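Long-range contacts in tyrosine--tRNA ligase (PDB 2CYC), which probably attaches tyrosine to tRNA(Tyr) in two steps, first activating the amino acid with ATP and then passing it to the acceptor end of the tRNA: residues A[74-79]-A[169-174]; A[150-155]-A[188-193]. All coordinates share one frame; numbering follows the deposited sequence.

From the N terminus, the chain meets helix 74-79 just after strand 69-72 of the mixed central sheet, then the 3-10 turn and loop 150-155, residues 169-174, and residues 188-193, which lead into helix 191-200. Contact 1 closes a loop of 89 residues, contact 2 one of 32. Because 150-155 falls inside the first loop and 188-193 beyond it, the two closures cross. Their centres lie about 12 Å apart, and they touch through a probable hydrogen bond of 3.2 Å from Gln-172 NE2 to Gln-190 OE1. Both reach the bound tyrosine: contact 1 ties the helix after strand 69-72 to helix 164-178, contact 2 the loop before helix 164-178 to the turn after strand 183-187.

Contact 1: residues A[74-79]-A[169-174]; sequences DWHSWI and PMMQVA. With TYR (tyrosine), chain C.
Met-171 and His-76 carry most of this contact between helix 74-79 and residues 169-174 of helix 164-178, whose segment axes run nearly antiparallel (169°) and approach to 10.8 Å at the closest. At that separation the side chains do the bridging, and no hydrogen bond crosses between the segments. Met-171 extends as far as SD and then bends, chi3 being 64°, which swings CE over the imidazole of His-76. The methyl carbon sits 3.8 Å from the ring centroid and 11° off the ring normal, a CH-pi contact over the middle of the face. SD also lies above that face, but at a distance. Ile-79 meets the same methionine tip to tip, CD1 approaching SD to 3.6 Å, while Trp-75 adds a looser apolar touch from its CB to the methyl.

The other face of the His-76 ring belongs to the bound tyrosine, whose CE2 comes within 3.5 Å of His-76 CD2 and is displaced toward the rim. The imidazole is therefore held between the methionine methyl and the CE2 edge of the substrate ring. Tyr-168 packs edge-to-face against it, and NE2 makes a weak hydrogen bond to Asp-175.

Gln-172 points its CG anti to the backbone N and runs on extended over one face of the ligand's ring, its amide nearly parallel to it, with CD 3.6 Å from the ligand's CE1. Its OE1 accepts a hydrogen bond of 2.9 Å from the ligand's amino N. Trp-78 and Ile-79 also pack on Ile-135 of the second subunit. The chemistry implies a division of labour in the buried pocket: His-76, backed by Met-171, offers its face to an edge of the substrate's ring, and Gln-172 lies over that ring and, with Gln-190, accepts from its amino group.

Contact 2: residues A[150-155]-A[188-193]; sequences ITIMGR and MDQRKA. With TYR (tyrosine), chain C.
Two direct hydrogen bonds join Ile-152 and Thr-151 to residues 188-193. Gln-190 NE2 donates to Ile-152 O over 2.8 Å, on a lone pair in the carbonyl plane, and its second bond goes to Asp-189 OD1, met from above the carboxylate plane. Both acceptors lie near the amide plane of Gln-190, so the pair fixes the rotation of the amide. The bend at chi2 (-58°) folds the amide back toward Ile-152, and OE1 accepts a bond of 2.7 Å from the bound tyrosine's N. Lys-192, crossing Thr-151 at about a right angle, gives NZ to OG1 at 3.0 Å and also bonds Arg-148 O. A water joins the same hydroxyl to Asp-189 O.

Apolar contacts centre on Ile-152. Its CD1 lies 3.9 Å from Ala-193 CB, and CG2 rests 4.1 Å from Lys-192 CB.

Asp-189 is engaged beyond the segments through a salt bridge from OD2 to Lys-251 of the KMSKS region. Gln-190, in the turn between strand 183-187, which is parallel to its neighbours, and helix 191-200, places the tyrosine site at the end of that strand, as in the Rossmann-fold catalytic domain of class I aminoacyl-tRNA synthetases.

Contact 1: residues A[74-79]-A[169-174]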
# COMPACT_ATOMS: atom_id res chain seq x y z
N ASP A 74 15.00 -6.45 0.18
CA ASP A 74 15.10 -6.20 1.62
C ASP A 74 13.82 -5.77 2.34
O ASP A 74 13.41 -6.45 3.28
CB ASP A 74 16.29 -5.24 1.94
CG ASP A 74 16.24 -3.91 1.18
OD1 ASP A 74 15.40 -3.72 0.28
OD2 ASP A 74 17.10 -3.05 1.49
N TRP A 75 13.19 -4.67 1.91
CA TRP A 75 11.95 -4.24 2.57
C TRP A 75 10.90 -5.34 2.46
O TRP A 75 10.11 -5.55 3.39
CB TRP A 75 11.39 -2.95 1.96
CG TRP A 75 12.14 -1.71 2.31
CD1 TRP A 75 13.44 -1.63 2.73
CD2 TRP A 75 11.67 -0.36 2.19
NE1 TRP A 75 13.82 -0.31 2.86
CE2 TRP A 75 12.75 0.49 2.54
CE3 TRP A 75 10.45 0.21 1.81
CZ2 TRP A 75 12.64 1.89 2.52
CZ3 TRP A 75 10.34 1.61 1.79
CH2 TRP A 75 11.44 2.43 2.14
N HIS A 76 10.89 -6.04 1.33
CA HIS A 76 9.92 -7.12 1.12
C HIS A 76 10.11 -8.19 2.19
O HIS A 76 9.15 -8.68 2.76
CB HIS A 76 10.10 -7.77 -0.26
CG HIS A 76 10.07 -6.80 -1.41
ND1 HIS A 76 11.08 -5.89 -1.64
CD2 HIS A 76 9.18 -6.64 -2.41
CE1 HIS A 76 10.81 -5.21 -2.75
NE2 HIS A 76 9.66 -5.65 -3.23
N SER A 77 11.37 -8.55 2.45
CA SER A 77 11.69 -9.56 3.46
C SER A 77 11.32 -9.06 4.85
O SER A 77 10.91 -9.84 5.71
CB SER A 77 13.18 -9.91 3.41
OG SER A 77 13.54 -10.39 2.13
N TRP A 78 11.51 -7.77 5.07
CA TRP A 78 11.18 -7.13 6.34
C TRP A 78 9.66 -7.26 6.55
O TRP A 78 9.19 -7.65 7.62
CB TRP A 78 11.62 -5.67 6.28
CG TRP A 78 10.98 -4.72 7.27
CD1 TRP A 78 10.76 -4.94 8.60
CD2 TRP A 78 10.51 -3.39 6.99
NE1 TRP A 78 10.18 -3.82 9.17
CE2 TRP A 78 10.02 -2.86 8.20
CE3 TRP A 78 10.47 -2.60 5.82
CZ2 TRP A 78 9.48 -1.56 8.29
CZ3 TRP A 78 9.93 -1.31 5.91
CH2 TRP A 78 9.44 -0.80 7.14
N ILE A 79 8.91 -6.95 5.50
CA ILE A 79 7.46 -7.04 5.53
C ILE A 79 7.02 -8.48 5.77
O ILE A 79 6.08 -8.74 6.53
CB ILE A 79 6.86 -6.58 4.18
CG1 ILE A 79 6.92 -5.06 4.08
CG2 ILE A 79 5.44 -7.13 4.01
CD1 ILE A 79 6.47 -4.53 2.72
N PRO A 169 2.73 -7.66 -2.71
CA PRO A 169 2.57 -8.04 -4.12
C PRO A 169 2.54 -6.84 -5.09
O PRO A 169 3.00 -6.94 -6.23
CB PRO A 169 1.25 -8.82 -4.13
CG PRO A 169 1.16 -9.36 -2.70
CD PRO A 169 1.59 -8.15 -1.91
N MET A 170 2.00 -5.72 -4.64
CA MET A 170 1.94 -4.55 -5.50
C MET A 170 3.35 -3.97 -5.65
O MET A 170 3.69 -3.37 -6.67
CB MET A 170 0.97 -3.52 -4.92
CG MET A 170 -0.48 -4.02 -4.91
SD MET A 170 -1.14 -4.39 -6.57
CE MET A 170 -0.73 -6.16 -6.76
N MET A 171 4.19 -4.18 -4.64
CA MET A 171 5.57 -3.71 -4.70
C MET A 171 6.34 -4.58 -5.71
O MET A 171 7.19 -4.08 -6.45
CB MET A 171 6.23 -3.82 -3.32
CG MET A 171 5.78 -2.76 -2.32
SD MET A 171 6.33 -3.19 -0.65
CE MET A 171 8.14 -3.12 -0.85
N GLN A 172 6.04 -5.88 -5.74
CA GLN A 172 6.73 -6.78 -6.66
C GLN A 172 6.40 -6.40 -8.09
O GLN A 172 7.28 -6.41 -8.96
CB GLN A 172 6.34 -8.26 -6.41
CG GLN A 172 7.13 -9.27 -7.29
CD GLN A 172 7.22 -10.67 -6.68
OE1 GLN A 172 7.04 -10.83 -5.48
NE2 GLN A 172 7.52 -11.67 -7.52
N VAL A 173 5.14 -6.06 -8.35
CA VAL A 173 4.78 -5.66 -9.71
C VAL A 173 5.45 -4.33 -10.06
O VAL A 173 5.99 -4.17 -11.16
CB VAL A 173 3.25 -5.54 -9.84
CG1 VAL A 173 2.87 -4.95 -11.19
CG2 VAL A 173 2.62 -6.93 -9.70
N ALA A 174 5.44 -3.38 -9.12
CA ALA A 174 6.06 -2.07 -9.32
C ALA A 174 7.57 -2.20 -9.57
O ALA A 174 8.15 -1.47 -10.37
CB ALA A 174 5.80 -1.17 -8.10
N TYR C . 8.39 -12.81 -3.85
CA TYR C . 9.76 -13.32 -4.17
C TYR C . 10.06 -14.58 -3.35
O TYR C . 9.25 -14.90 -2.44
CB TYR C . 10.81 -12.24 -3.87
CG TYR C . 10.68 -11.01 -4.75
CD1 TYR C . 10.81 -11.11 -6.13
CD2 TYR C . 10.43 -9.76 -4.20
CE1 TYR C . 10.69 -9.97 -6.95
CE2 TYR C . 10.32 -8.62 -5.00
CZ TYR C . 10.44 -8.73 -6.37
OH TYR C . 10.32 -7.60 -7.16
OXT TYR C . 11.09 -15.22 -3.61

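Contact 2: residues A[150-155]-A[188-193]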
# COMPACT_ATOMS: atom_id res chain seq x y z
N ILE A 150 -1.24 -13.47 -2.60
CA ILE A 150 -0.48 -13.57 -1.36
C ILE A 150 0.42 -14.81 -1.27
O ILE A 150 1.40 -14.85 -0.52
CB ILE A 150 -1.47 -13.51 -0.16
CG1 ILE A 150 -0.93 -12.57 0.90
CG2 ILE A 150 -1.73 -14.90 0.40
CD1 ILE A 150 -0.86 -11.13 0.43
N THR A 151 0.08 -15.84 -2.05
CA THR A 151 0.86 -17.07 -2.05
C THR A 151 2.29 -16.87 -2.58
O THR A 151 3.17 -17.68 -2.28
CB THR A 151 0.16 -18.17 -2.90
OG1 THR A 151 0.03 -17.74 -4.26
CG2 THR A 151 -1.24 -18.47 -2.33
N ILE A 152 2.54 -15.81 -3.36
CA ILE A 152 3.88 -15.59 -3.88
C ILE A 152 4.89 -15.37 -2.76
O ILE A 152 6.10 -15.51 -2.97
CB ILE A 152 3.96 -14.39 -4.89
CG1 ILE A 152 3.65 -13.07 -4.18
CG2 ILE A 152 3.01 -14.62 -6.06
CD1 ILE A 152 3.73 -11.84 -5.11
N MET A 153 4.40 -15.03 -1.56
CA MET A 153 5.32 -14.81 -0.46
C MET A 153 5.29 -15.97 0.53
O MET A 153 5.74 -15.86 1.67
CB MET A 153 5.06 -13.47 0.24
CG MET A 153 3.82 -13.35 1.09
SD MET A 153 3.56 -11.57 1.51
CE MET A 153 2.55 -11.17 0.26
N GLY A 154 4.75 -17.09 0.05
CA GLY A 154 4.67 -18.30 0.85
C GLY A 154 3.62 -18.29 1.94
O GLY A 154 3.74 -19.01 2.92
N ARG A 155 2.59 -17.47 1.77
CA ARG A 155 1.52 -17.37 2.75
C ARG A 155 0.15 -17.61 2.16
O ARG A 155 -0.04 -17.60 0.94
CB ARG A 155 1.51 -15.99 3.40
CG ARG A 155 2.66 -15.74 4.32
CD ARG A 155 2.81 -14.28 4.63
NE ARG A 155 4.06 -14.07 5.34
CZ ARG A 155 4.27 -14.42 6.60
NH1 ARG A 155 3.30 -15.00 7.29
NH2 ARG A 155 5.45 -14.21 7.17
N MET A 188 8.35 -20.68 -10.70
CA MET A 188 6.92 -20.84 -10.98
C MET A 188 5.93 -20.34 -9.93
O MET A 188 4.82 -19.95 -10.28
CB MET A 188 6.60 -22.31 -11.28
CG MET A 188 6.80 -22.73 -12.72
SD MET A 188 5.65 -21.92 -13.85
CE MET A 188 4.13 -22.82 -13.56
N ASP A 189 6.32 -20.35 -8.65
CA ASP A 189 5.41 -19.91 -7.60
C ASP A 189 5.20 -18.40 -7.54
O ASP A 189 4.40 -17.91 -6.74
CB ASP A 189 5.85 -20.44 -6.22
CG ASP A 189 7.30 -20.11 -5.87
OD1 ASP A 189 7.97 -19.34 -6.60
OD2 ASP A 189 7.79 -20.63 -4.84
N GLN A 190 5.92 -17.66 -8.37
CA GLN A 190 5.77 -16.21 -8.41
C GLN A 190 4.93 -15.77 -9.61
O GLN A 190 4.70 -14.58 -9.78
CB GLN A 190 7.14 -15.54 -8.53
CG GLN A 190 8.12 -15.92 -7.44
CD GLN A 190 7.59 -15.58 -6.08
OE1 GLN A 190 7.31 -14.41 -5.79
NE2 GLN A 190 7.44 -16.59 -5.24
N ARG A 191 4.47 -16.73 -10.42
CA ARG A 191 3.74 -16.39 -11.65
C ARG A 191 2.53 -15.48 -11.50
O ARG A 191 2.23 -14.70 -12.42
CB ARG A 191 3.33 -17.68 -12.40
CG ARG A 191 2.15 -18.44 -11.81
CD ARG A 191 1.93 -19.74 -12.59
NE ARG A 191 1.66 -19.48 -14.00
CZ ARG A 191 0.48 -19.10 -14.48
NH1 ARG A 191 0.33 -18.88 -15.78
NH2 ARG A 191 -0.55 -18.95 -13.65
N LYS A 192 1.84 -15.55 -10.37
CA LYS A 192 0.68 -14.69 -10.18
C LYS A 192 1.03 -13.21 -10.31
O LYS A 192 0.28 -12.44 -10.90
CB LYS A 192 0.04 -14.94 -8.82
CG LYS A 192 -0.79 -16.22 -8.77
CD LYS A 192 -1.30 -16.44 -7.36
CE LYS A 192 -2.09 -17.74 -7.26
NZ LYS A 192 -2.56 -17.92 -5.86
N ALA A 193 2.18 -12.82 -9.75
CA ALA A 193 2.60 -11.42 -9.80
C ALA A 193 2.87 -11.00 -11.23
O ALA A 193 2.63 -9.85 -11.62
CB ALA A 193 3.85 -11.21 -8.94
N TYR C . 8.39 -12.81 -3.85
CA TYR C . 9.76 -13.32 -4.17
C TYR C . 10.06 -14.58 -3.35
O TYR C . 9.25 -14.90 -2.44
CB TYR C . 10.81 -12.24 -3.87
CG TYR C . 10.68 -11.01 -4.75
CD1 TYR C . 10.81 -11.11 -6.13
CD2 TYR C . 10.43 -9.76 -4.20
CE1 TYR C . 10.69 -9.97 -6.95
CE2 TYR C . 10.32 -8.62 -5.00
CZ TYR C . 10.44 -8.73 -6.37
OH TYR C . 10.32 -7.60 -7.16
OXT TYR C . 11.09 -15.22 -3.61
O HOH W 1 2.14 -18.90 -5.37